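336aa long hypothetical dTDP-glucose 4,6-dehydratase (PDB 2HUN) binds NAD(+) and probably catalyses the conversion of dTDP-glucose into dTDP-4-keto-6-deoxyglucose. Local coordinates at residues 14-27 against 218-230. Residues are numbered along the deposited sequence; the frame is centred on the assembly and turned at random.
Sequences FIGSNFIRYILEKH and LYVEDHVRAIELV. With NAD (nicotinamide-adenine-dinucleotide), chain C.
Tyr22 is a knob in the hole formed by Glu221, Val224, Arg225 and Glu228 of helix 220-233. With CG anti to the backbone N (chi1 176°), its ring passes over CG1 of Val224, which lies under one face only 3.3 Å from Tyr22 CD2. The ring also stands steeply to the guanidinium of Arg225, whose face it meets with CE1. Arg225 is held there by two nitrogens, NE and NH2, that grip Glu221 OE2 side-on, and Tyr298 OH also bonds that oxygen. Beyond the ring, the Tyr22 hydroxyl donates to Glu228 OE1 (2.8 Å) on the syn side, though 27° out of the carboxylate plane. The extended Glu228 chain is long enough for OE2 to accept a hydrogen bond from His27 NE2 at 2.7 Å, so one carboxylate joins a helix residue to the first residue beyond that helix. A phenylalanine in place of Tyr22 would probably leave Glu228 OE1 without this hydroxyl donor.

The flat Phe19 ring reaches across to Ile227, CE1 meeting CG2 at 3.6 Å. Beta-branched Val220 turns CB to Phe14 CZ and both methyls to the amide group of Asn18. His223 suits a mixed site: its ring edge meets Ile15 CD1, while ND1 hydrogen-bonds Asn181 OD1. Backbone amides of Phe14 and Ile15 donate to NAD O2A and O2N, as expected of a Rossmann diphosphate-binding helix.

The axes pass 9.4 Å apart at -65°. Helix 14-26 rests Ile20 and Ile23 on strand 31-36, whereas helix 220-233, entered directly from strand 215-219, packs His223 on strands 172-182 and 239-242.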
ATOM      1  N   PHE A  14      12.717 -20.289  -0.002  1.00 24.10           N
ATOM      2  CA  PHE A  14      14.076 -20.018   0.471  1.00 23.62           C
ATOM      3  C   PHE A  14      14.170 -19.611   1.941  1.00 24.01           C
ATOM      4  O   PHE A  14      14.712 -20.347   2.771  1.00 25.23           O
ATOM      5  CB  PHE A  14      14.702 -18.944  -0.433  1.00 24.44           C
ATOM      6  CG  PHE A  14      16.005 -18.368   0.077  1.00 23.96           C
ATOM      7  CD1 PHE A  14      16.938 -19.156   0.734  1.00 24.43           C
ATOM      8  CD2 PHE A  14      16.318 -17.033  -0.163  1.00 25.45           C
ATOM      9  CE1 PHE A  14      18.169 -18.626   1.147  1.00 26.02           C
ATOM     10  CE2 PHE A  14      17.547 -16.495   0.245  1.00 26.56           C
ATOM     11  CZ  PHE A  14      18.472 -17.298   0.901  1.00 25.13           C
ATOM     12  N   ILE A  15      13.642 -18.441   2.269  1.00 23.91           N
ATOM     13  CA  ILE A  15      13.705 -17.945   3.641  1.00 23.55           C
ATOM     14  C   ILE A  15      12.790 -18.723   4.580  1.00 21.56           C
ATOM     15  O   ILE A  15      13.148 -18.976   5.730  1.00 21.44           O
ATOM     16  CB  ILE A  15      13.348 -16.440   3.695  1.00 24.37           C
ATOM     17  CG1 ILE A  15      14.303 -15.660   2.786  1.00 27.19           C
ATOM     18  CG2 ILE A  15      13.445 -15.924   5.132  1.00 24.99           C
ATOM     19  CD1 ILE A  15      13.961 -14.185   2.634  1.00 26.95           C
ATOM     20  N   GLY A  16      11.614 -19.108   4.088  1.00 22.96           N
ATOM     21  CA  GLY A  16      10.681 -19.860   4.911  1.00 22.25           C
ATOM     22  C   GLY A  16      11.292 -21.152   5.430  1.00 24.10           C
ATOM     23  O   GLY A  16      11.185 -21.462   6.616  1.00 24.62           O
ATOM     24  N   SER A  17      11.937 -21.909   4.542  1.00 23.01           N
ATOM     25  CA  SER A  17      12.570 -23.168   4.927  1.00 24.87           C
ATOM     26  C   SER A  17      13.669 -22.936   5.946  1.00 23.65           C
ATOM     27  O   SER A  17      13.769 -23.661   6.932  1.00 23.90           O
ATOM     28  CB  SER A  17      13.156 -23.875   3.703  1.00 25.74           C
ATOM     29  OG  SER A  17      12.120 -24.405   2.902  1.00 30.74           O
ATOM     30  N   ASN A  18      14.510 -21.939   5.702  1.00 23.94           N
ATOM     31  CA  ASN A  18      15.574 -21.631   6.646  1.00 23.95           C
ATOM     32  C   ASN A  18      14.975 -21.281   8.016  1.00 25.12           C
ATOM     33  O   ASN A  18      15.499 -21.686   9.050  1.00 27.13           O
ATOM     34  CB  ASN A  18      16.410 -20.458   6.126  1.00 23.92           C
ATOM     35  CG  ASN A  18      17.528 -20.906   5.202  1.00 23.29           C
ATOM     36  OD1 ASN A  18      18.515 -21.482   5.647  1.00 23.84           O
ATOM     37  ND2 ASN A  18      17.373 -20.647   3.912  1.00 24.92           N
ATOM     38  N   PHE A  19      13.875 -20.530   8.010  1.00 24.62           N
ATOM     39  CA  PHE A  19      13.215 -20.133   9.251  1.00 25.47           C
ATOM     40  C   PHE A  19      12.719 -21.362  10.009  1.00 25.50           C
ATOM     41  O   PHE A  19      13.020 -21.541  11.190  1.00 24.00           O
ATOM     42  CB  PHE A  19      12.028 -19.208   8.954  1.00 24.42           C
ATOM     43  CG  PHE A  19      11.321 -18.709  10.191  1.00 25.83           C
ATOM     44  CD1 PHE A  19      11.902 -17.735  11.003  1.00 24.15           C
ATOM     45  CD2 PHE A  19      10.085 -19.233  10.555  1.00 26.11           C
ATOM     46  CE1 PHE A  19      11.262 -17.292  12.155  1.00 23.99           C
ATOM     47  CE2 PHE A  19       9.435 -18.797  11.708  1.00 25.36           C
ATOM     48  CZ  PHE A  19      10.027 -17.823  12.510  1.00 25.14           C
ATOM     49  N   ILE A  20      11.956 -22.208   9.320  1.00 25.40           N
ATOM     50  CA  ILE A  20      11.414 -23.415   9.928  1.00 26.52           C
ATOM     51  C   ILE A  20      12.489 -24.327  10.535  1.00 26.95           C
ATOM     52  O   ILE A  20      12.344 -24.781  11.665  1.00 29.28           O
ATOM     53  CB  ILE A  20      10.572 -24.215   8.908  1.00 26.24           C
ATOM     54  CG1 ILE A  20       9.325 -23.403   8.544  1.00 21.99           C
ATOM     55  CG2 ILE A  20      10.211 -25.588   9.484  1.00 23.27           C
ATOM     56  CD1 ILE A  20       8.423 -24.032   7.484  1.00 22.83           C
ATOM     57  N   ARG A  21      13.563 -24.591   9.797  1.00 27.70           N
ATOM     58  CA  ARG A  21      14.631 -25.446  10.317  1.00 29.58           C
ATOM     59  C   ARG A  21      15.228 -24.815  11.581  1.00 30.87           C
ATOM     60  O   ARG A  21      15.437 -25.485  12.599  1.00 29.38           O
ATOM     61  CB  ARG A  21      15.727 -25.633   9.259  1.00 31.39           C
ATOM     62  CG  ARG A  21      16.760 -26.707   9.613  1.00 36.46           C
ATOM     63  CD  ARG A  21      17.681 -27.001   8.428  1.00 39.02           C
ATOM     64  NE  ARG A  21      16.943 -27.415   7.233  1.00 38.82           N
ATOM     65  CZ  ARG A  21      16.563 -28.668   6.976  1.00 41.99           C
ATOM     66  NH1 ARG A  21      16.850 -29.647   7.826  1.00 41.87           N
ATOM     67  NH2 ARG A  21      15.893 -28.945   5.862  1.00 41.06           N
ATOM     68  N   TYR A  22      15.499 -23.517  11.505  1.00 29.43           N
ATOM     69  CA  TYR A  22      16.059 -22.780  12.635  1.00 30.20           C
ATOM     70  C   TYR A  22      15.122 -22.855  13.848  1.00 30.21           C
ATOM     71  O   TYR A  22      15.530 -23.222  14.950  1.00 29.69           O
ATOM     72  CB  TYR A  22      16.263 -21.316  12.237  1.00 28.52           C
ATOM     73  CG  TYR A  22      16.739 -20.430  13.360  1.00 29.34           C
ATOM     74  CD1 TYR A  22      18.097 -20.284  13.627  1.00 27.90           C
ATOM     75  CD2 TYR A  22      15.826 -19.727  14.154  1.00 28.63           C
ATOM     76  CE1 TYR A  22      18.541 -19.451  14.662  1.00 29.04           C
ATOM     77  CE2 TYR A  22      16.256 -18.898  15.187  1.00 28.36           C
ATOM     78  CZ  TYR A  22      17.614 -18.766  15.434  1.00 29.25           C
ATOM     79  OH  TYR A  22      18.047 -17.950  16.452  1.00 32.90           O
ATOM     80  N   ILE A  23      13.863 -22.499  13.638  1.00 31.94           N
ATOM     81  CA  ILE A  23      12.878 -22.513  14.712  1.00 34.33           C
ATOM     82  C   ILE A  23      12.738 -23.861  15.419  1.00 35.08           C
ATOM     83  O   ILE A  23      12.772 -23.924  16.648  1.00 36.34           O
ATOM     84  CB  ILE A  23      11.496 -22.051  14.186  1.00 35.06           C
ATOM     85  CG1 ILE A  23      11.434 -20.521  14.205  1.00 36.92           C
ATOM     86  CG2 ILE A  23      10.371 -22.677  14.995  1.00 37.42           C
ATOM     87  CD1 ILE A  23      11.868 -19.894  15.530  1.00 35.04           C
ATOM     88  N   LEU A  24      12.578 -24.936  14.651  1.00 35.25           N
ATOM     89  CA  LEU A  24      12.432 -26.262  15.246  1.00 35.85           C
ATOM     90  C   LEU A  24      13.712 -26.709  15.940  1.00 36.86           C
ATOM     91  O   LEU A  24      13.673 -27.478  16.899  1.00 37.73           O
ATOM     92  CB  LEU A  24      12.030 -27.287  14.180  1.00 33.35           C
ATOM     93  CG  LEU A  24      10.627 -27.091  13.600  1.00 33.65           C
ATOM     94  CD1 LEU A  24      10.368 -28.104  12.496  1.00 33.43           C
ATOM     95  CD2 LEU A  24       9.601 -27.230  14.712  1.00 32.92           C
ATOM     96  N   GLU A  25      14.847 -26.217  15.465  1.00 37.75           N
ATOM     97  CA  GLU A  25      16.119 -26.585  16.059  1.00 40.23           C
ATOM     98  C   GLU A  25      16.355 -25.863  17.379  1.00 40.18           C
ATOM     99  O   GLU A  25      16.835 -26.460  18.337  1.00 39.96           O
ATOM    100  CB  GLU A  25      17.253 -26.278  15.085  1.00 42.22           C
ATOM    101  CG  GLU A  25      18.600 -26.805  15.516  1.00 46.98           C
ATOM    102  CD  GLU A  25      19.606 -26.791  14.384  1.00 50.03           C
ATOM    103  OE1 GLU A  25      19.285 -27.332  13.300  1.00 51.77           O
ATOM    104  OE2 GLU A  25      20.714 -26.245  14.577  1.00 52.07           O
ATOM    105  N   LYS A  26      16.004 -24.581  17.431  1.00 41.39           N
ATOM    106  CA  LYS A  26      16.199 -23.782  18.643  1.00 42.19           C
ATOM    107  C   LYS A  26      15.117 -23.926  19.707  1.00 41.90           C
ATOM    108  O   LYS A  26      15.358 -23.642  20.878  1.00 41.90           O
ATOM    109  CB  LYS A  26      16.332 -22.303  18.281  1.00 43.42           C
ATOM    110  CG  LYS A  26      17.759 -21.852  18.019  1.00 47.49           C
ATOM    111  CD  LYS A  26      18.408 -22.645  16.896  1.00 49.78           C
ATOM    112  CE  LYS A  26      19.883 -22.291  16.772  1.00 50.52           C
ATOM    113  NZ  LYS A  26      20.610 -22.577  18.040  1.00 52.27           N
ATOM    114  N   HIS A  27      13.927 -24.358  19.306  1.00 40.68           N
ATOM    115  CA  HIS A  27      12.825 -24.497  20.249  1.00 40.13           C
ATOM    116  C   HIS A  27      12.237 -25.906  20.250  1.00 39.58           C
ATOM    117  O   HIS A  27      11.295 -26.193  19.517  1.00 38.92           O
ATOM    118  CB  HIS A  27      11.740 -23.475  19.909  1.00 39.76           C
ATOM    119  CG  HIS A  27      12.210 -22.053  19.966  1.00 39.83           C
ATOM    120  ND1 HIS A  27      12.507 -21.414  21.150  1.00 40.72           N
ATOM    121  CD2 HIS A  27      12.450 -21.154  18.983  1.00 37.89           C
ATOM    122  CE1 HIS A  27      12.909 -20.183  20.895  1.00 39.20           C
ATOM    123  NE2 HIS A  27      12.883 -20.000  19.588  1.00 40.40           N
ATOM    124  N   LEU A 218      22.353  -9.700   3.312  1.00 24.64           N
ATOM    125  CA  LEU A 218      22.071 -10.203   4.651  1.00 24.19           C
ATOM    126  C   LEU A 218      22.032 -11.730   4.674  1.00 22.93           C
ATOM    127  O   LEU A 218      21.224 -12.338   3.967  1.00 22.95           O
ATOM    128  CB  LEU A 218      20.721  -9.642   5.114  1.00 25.22           C
ATOM    129  CG  LEU A 218      20.121 -10.071   6.453  1.00 24.68           C
ATOM    130  CD1 LEU A 218      20.950  -9.509   7.589  1.00 24.71           C
ATOM    131  CD2 LEU A 218      18.689  -9.562   6.544  1.00 27.37           C
ATOM    132  N   TYR A 219      22.889 -12.349   5.483  1.00 23.59           N
ATOM    133  CA  TYR A 219      22.894 -13.812   5.576  1.00 23.93           C
ATOM    134  C   TYR A 219      21.508 -14.243   6.054  1.00 23.22           C
ATOM    135  O   TYR A 219      20.994 -13.710   7.034  1.00 24.58           O
ATOM    136  CB  TYR A 219      23.964 -14.301   6.556  1.00 24.28           C
ATOM    137  CG  TYR A 219      24.126 -15.811   6.548  1.00 25.85           C
ATOM    138  CD1 TYR A 219      24.416 -16.493   5.364  1.00 25.41           C
ATOM    139  CD2 TYR A 219      23.947 -16.562   7.714  1.00 26.02           C
ATOM    140  CE1 TYR A 219      24.517 -17.882   5.337  1.00 27.29           C
ATOM    141  CE2 TYR A 219      24.046 -17.951   7.697  1.00 28.16           C
ATOM    142  CZ  TYR A 219      24.327 -18.606   6.502  1.00 27.81           C
ATOM    143  OH  TYR A 219      24.387 -19.977   6.467  1.00 27.43           O
ATOM    144  N   VAL A 220      20.902 -15.200   5.359  1.00 22.88           N
ATOM    145  CA  VAL A 220      19.554 -15.639   5.702  1.00 21.75           C
ATOM    146  C   VAL A 220      19.341 -15.997   7.173  1.00 23.59           C
ATOM    147  O   VAL A 220      18.312 -15.641   7.749  1.00 22.31           O
ATOM    148  CB  VAL A 220      19.099 -16.828   4.807  1.00 22.66           C
ATOM    149  CG1 VAL A 220      19.908 -18.090   5.130  1.00 21.37           C
ATOM    150  CG2 VAL A 220      17.605 -17.070   4.991  1.00 18.98           C
ATOM    151  N   GLU A 221      20.295 -16.680   7.799  1.00 23.81           N
ATOM    152  CA  GLU A 221      20.111 -17.029   9.207  1.00 27.18           C
ATOM    153  C   GLU A 221      19.969 -15.767  10.073  1.00 28.38           C
ATOM    154  O   GLU A 221      19.227 -15.768  11.064  1.00 27.74           O
ATOM    155  CB  GLU A 221      21.270 -17.887   9.732  1.00 27.09           C
ATOM    156  CG  GLU A 221      20.969 -18.543  11.081  1.00 30.63           C
ATOM    157  CD  GLU A 221      22.187 -19.202  11.703  1.00 33.34           C
ATOM    158  OE1 GLU A 221      22.848 -20.004  11.013  1.00 37.28           O
ATOM    159  OE2 GLU A 221      22.487 -18.920  12.883  1.00 34.17           O
ATOM    160  N   ASP A 222      20.677 -14.699   9.700  1.00 27.48           N
ATOM    161  CA  ASP A 222      20.596 -13.441  10.441  1.00 26.79           C
ATOM    162  C   ASP A 222      19.216 -12.816  10.256  1.00 25.66           C
ATOM    163  O   ASP A 222      18.684 -12.190  11.172  1.00 24.34           O
ATOM    164  CB  ASP A 222      21.673 -12.456   9.974  1.00 26.57           C
ATOM    165  CG  ASP A 222      22.959 -12.583  10.762  1.00 26.12           C
ATOM    166  OD1 ASP A 222      22.889 -12.888  11.973  1.00 24.91           O
ATOM    167  OD2 ASP A 222      24.040 -12.360  10.177  1.00 27.09           O
ATOM    168  N   HIS A 223      18.647 -12.968   9.063  1.00 24.11           N
ATOM    169  CA  HIS A 223      17.313 -12.448   8.800  1.00 24.02           C
ATOM    170  C   HIS A 223      16.383 -13.252   9.712  1.00 24.02           C
ATOM    171  O   HIS A 223      15.537 -12.695  10.412  1.00 24.18           O
ATOM    172  CB  HIS A 223      16.923 -12.660   7.330  1.00 22.79           C
ATOM    173  CG  HIS A 223      15.535 -12.194   6.990  1.00 23.11           C
ATOM    174  ND1 HIS A 223      14.823 -12.699   5.920  1.00 20.98           N
ATOM    175  CD2 HIS A 223      14.736 -11.263   7.567  1.00 20.03           C
ATOM    176  CE1 HIS A 223      13.645 -12.102   5.857  1.00 23.30           C
ATOM    177  NE2 HIS A 223      13.568 -11.225   6.845  1.00 19.90           N
ATOM    178  N   VAL A 224      16.568 -14.568   9.707  1.00 24.85           N
ATOM    179  CA  VAL A 224      15.771 -15.483  10.520  1.00 23.84           C
ATOM    180  C   VAL A 224      15.816 -15.105  11.999  1.00 24.50           C
ATOM    181  O   VAL A 224      14.785 -15.085  12.670  1.00 24.18           O
ATOM    182  CB  VAL A 224      16.263 -16.946  10.340  1.00 26.37           C
ATOM    183  CG1 VAL A 224      15.771 -17.812  11.482  1.00 26.41           C
ATOM    184  CG2 VAL A 224      15.741 -17.508   9.017  1.00 26.79           C
ATOM    185  N   ARG A 225      17.010 -14.800  12.499  1.00 23.90           N
ATOM    186  CA  ARG A 225      17.171 -14.418  13.898  1.00 23.57           C
ATOM    187  C   ARG A 225      16.405 -13.135  14.189  1.00 25.14           C
ATOM    188  O   ARG A 225      15.798 -12.991  15.262  1.00 25.30           O
ATOM    189  CB  ARG A 225      18.658 -14.252  14.235  1.00 26.16           C
ATOM    190  CG  ARG A 225      19.406 -15.586  14.350  1.00 26.17           C
ATOM    191  CD  ARG A 225      20.921 -15.405  14.412  1.00 27.56           C
ATOM    192  NE  ARG A 225      21.630 -16.687  14.466  1.00 27.55           N
ATOM    193  CZ  ARG A 225      21.739 -17.448  15.555  1.00 31.84           C
ATOM    194  NH1 ARG A 225      21.189 -17.062  16.700  1.00 31.94           N
ATOM    195  NH2 ARG A 225      22.386 -18.606  15.498  1.00 31.85           N
ATOM    196  N   ALA A 226      16.429 -12.207  13.232  1.00 23.01           N
ATOM    197  CA  ALA A 226      15.712 -10.947  13.375  1.00 21.10           C
ATOM    198  C   ALA A 226      14.205 -11.208  13.438  1.00 21.25           C
ATOM    199  O   ALA A 226      13.515 -10.654  14.288  1.00 22.06           O
ATOM    200  CB  ALA A 226      16.035 -10.018  12.203  1.00 18.95           C
ATOM    201  N   ILE A 227      13.692 -12.040  12.535  1.00 19.86           N
ATOM    202  CA  ILE A 227      12.265 -12.354  12.530  1.00 19.92           C
ATOM    203  C   ILE A 227      11.860 -12.953  13.880  1.00 22.36           C
ATOM    204  O   ILE A 227      10.831 -12.583  14.454  1.00 23.60           O
ATOM    205  CB  ILE A 227      11.909 -13.353  11.396  1.00 18.98           C
ATOM    206  CG1 ILE A 227      12.139 -12.693  10.031  1.00 21.61           C
ATOM    207  CG2 ILE A 227      10.455 -13.817  11.543  1.00 18.70           C
ATOM    208  CD1 ILE A 227      11.809 -13.571   8.822  1.00 21.22           C
ATOM    209  N   GLU A 228      12.673 -13.877  14.383  1.00 22.75           N
ATOM    210  CA  GLU A 228      12.402 -14.514  15.668  1.00 24.19           C
ATOM    211  C   GLU A 228      12.281 -13.448  16.748  1.00 25.38           C
ATOM    212  O   GLU A 228      11.338 -13.451  17.544  1.00 22.01           O
ATOM    213  CB  GLU A 228      13.533 -15.483  16.040  1.00 26.53           C
ATOM    214  CG  GLU A 228      13.453 -16.009  17.479  1.00 30.45           C
ATOM    215  CD  GLU A 228      14.574 -16.977  17.840  1.00 32.34           C
ATOM    216  OE1 GLU A 228      15.749 -16.693  17.522  1.00 34.94           O
ATOM    217  OE2 GLU A 228      14.281 -18.020  18.461  1.00 32.21           O
ATOM    218  N   LEU A 229      13.249 -12.535  16.763  1.00 25.67           N
ATOM    219  CA  LEU A 229      13.291 -11.458  17.735  1.00 26.40           C
ATOM    220  C   LEU A 229      12.043 -10.583  17.635  1.00 24.88           C
ATOM    221  O   LEU A 229      11.443 -10.234  18.648  1.00 23.89           O
ATOM    222  CB  LEU A 229      14.550 -10.615  17.502  1.00 29.04           C
ATOM    223  CG  LEU A 229      15.147  -9.891  18.703  1.00 32.86           C
ATOM    224  CD1 LEU A 229      15.322 -10.862  19.866  1.00 32.57           C
ATOM    225  CD2 LEU A 229      16.498  -9.302  18.302  1.00 34.95           C
ATOM    226  N   VAL A 230      11.666 -10.224  16.410  1.00 23.73           N
ATOM    227  CA  VAL A 230      10.488  -9.400  16.176  1.00 22.78           C
ATOM    228  C   VAL A 230       9.239 -10.159  16.641  1.00 23.10           C
ATOM    229  O   VAL A 230       8.339  -9.576  17.230  1.00 22.87           O
ATOM    230  CB  VAL A 230      10.343  -9.034  14.668  1.00 21.23           C
ATOM    231  CG1 VAL A 230       8.980  -8.394  14.406  1.00 19.93           C
ATOM    232  CG2 VAL A 230      11.445  -8.065  14.259  1.00 21.49           C
TER
HETATM  233  PA  NAD C 801      10.496 -17.775  -2.571  1.00 29.81           P
HETATM  234  O1A NAD C 801      10.032 -17.383  -3.910  1.00 30.66           O
HETATM  235  O2A NAD C 801      11.706 -18.635  -2.434  1.00 28.28           O
HETATM  236  O5B NAD C 801       9.285 -18.550  -1.860  1.00 29.61           O
HETATM  237  C5B NAD C 801       7.965 -18.002  -1.723  1.00 25.98           C
HETATM  238  C4B NAD C 801       7.150 -19.150  -1.113  1.00 25.67           C
HETATM  239  O4B NAD C 801       5.795 -18.725  -0.865  1.00 26.08           O
HETATM  240  C3B NAD C 801       7.071 -20.363  -2.084  1.00 23.84           C
HETATM  241  O3B NAD C 801       7.324 -21.587  -1.375  1.00 25.94           O
HETATM  242  C2B NAD C 801       5.659 -20.234  -2.685  1.00 26.35           C
HETATM  243  O2B NAD C 801       5.057 -21.439  -3.159  1.00 24.19           O
HETATM  244  C1B NAD C 801       4.883 -19.587  -1.538  1.00 26.08           C
HETATM  245  N9A NAD C 801       3.711 -18.794  -1.972  1.00 26.35           N
HETATM  246  C8A NAD C 801       3.664 -17.792  -2.869  1.00 29.07           C
HETATM  247  N7A NAD C 801       2.412 -17.347  -2.967  1.00 27.53           N
HETATM  248  C5A NAD C 801       1.648 -18.052  -2.139  1.00 25.53           C
HETATM  249  C6A NAD C 801       0.265 -18.053  -1.805  1.00 26.02           C
HETATM  250  N6A NAD C 801      -0.617 -17.227  -2.351  1.00 25.53           N
HETATM  251  N1A NAD C 801      -0.165 -18.997  -0.842  1.00 25.38           N
HETATM  252  C2A NAD C 801       0.749 -19.886  -0.257  1.00 25.20           C
HETATM  253  N3A NAD C 801       2.051 -19.885  -0.574  1.00 26.48           N
HETATM  254  C4A NAD C 801       2.481 -18.983  -1.495  1.00 25.68           C
HETATM  255  O3  NAD C 801      10.901 -16.397  -1.891  1.00 28.75           O
HETATM  256  PN  NAD C 801      11.534 -15.939  -0.514  1.00 27.11           P
HETATM  257  O1N NAD C 801      12.764 -15.224  -0.964  1.00 26.85           O
HETATM  258  O2N NAD C 801      11.775 -17.077   0.396  1.00 24.88           O
HETATM  259  O5D NAD C 801      10.534 -14.796   0.040  1.00 28.72           O
HETATM  260  C5D NAD C 801       9.896 -14.840   1.320  1.00 26.52           C
HETATM  261  C4D NAD C 801       9.393 -13.418   1.677  1.00 27.11           C
HETATM  262  O4D NAD C 801      10.497 -12.547   1.977  1.00 24.92           O
HETATM  263  C3D NAD C 801       8.578 -12.779   0.546  1.00 26.37           C
HETATM  264  O3D NAD C 801       7.416 -12.133   1.129  1.00 26.82           O
HETATM  265  C2D NAD C 801       9.566 -11.751  -0.074  1.00 25.82           C
HETATM  266  O2D NAD C 801       8.842 -10.649  -0.629  1.00 27.39           O
HETATM  267  C1D NAD C 801      10.421 -11.385   1.129  1.00 26.83           C
HETATM  268  N1N NAD C 801      11.793 -10.938   0.808  1.00 27.36           N
HETATM  269  C2N NAD C 801      12.780 -11.820   0.253  1.00 27.12           C
HETATM  270  C3N NAD C 801      14.067 -11.318  -0.011  1.00 28.60           C
HETATM  271  C7N NAD C 801      15.183 -12.212  -0.598  1.00 28.92           C
HETATM  272  O7N NAD C 801      16.337 -11.769  -0.643  1.00 28.14           O
HETATM  273  N7N NAD C 801      14.887 -13.435  -1.022  1.00 24.58           N
HETATM  274  C4N NAD C 801      14.375  -9.961   0.267  1.00 27.77           C
HETATM  275  C5N NAD C 801      13.390  -9.110   0.811  1.00 28.23           C
HETATM  276  C6N NAD C 801      12.098  -9.584   1.088  1.00 27.58           C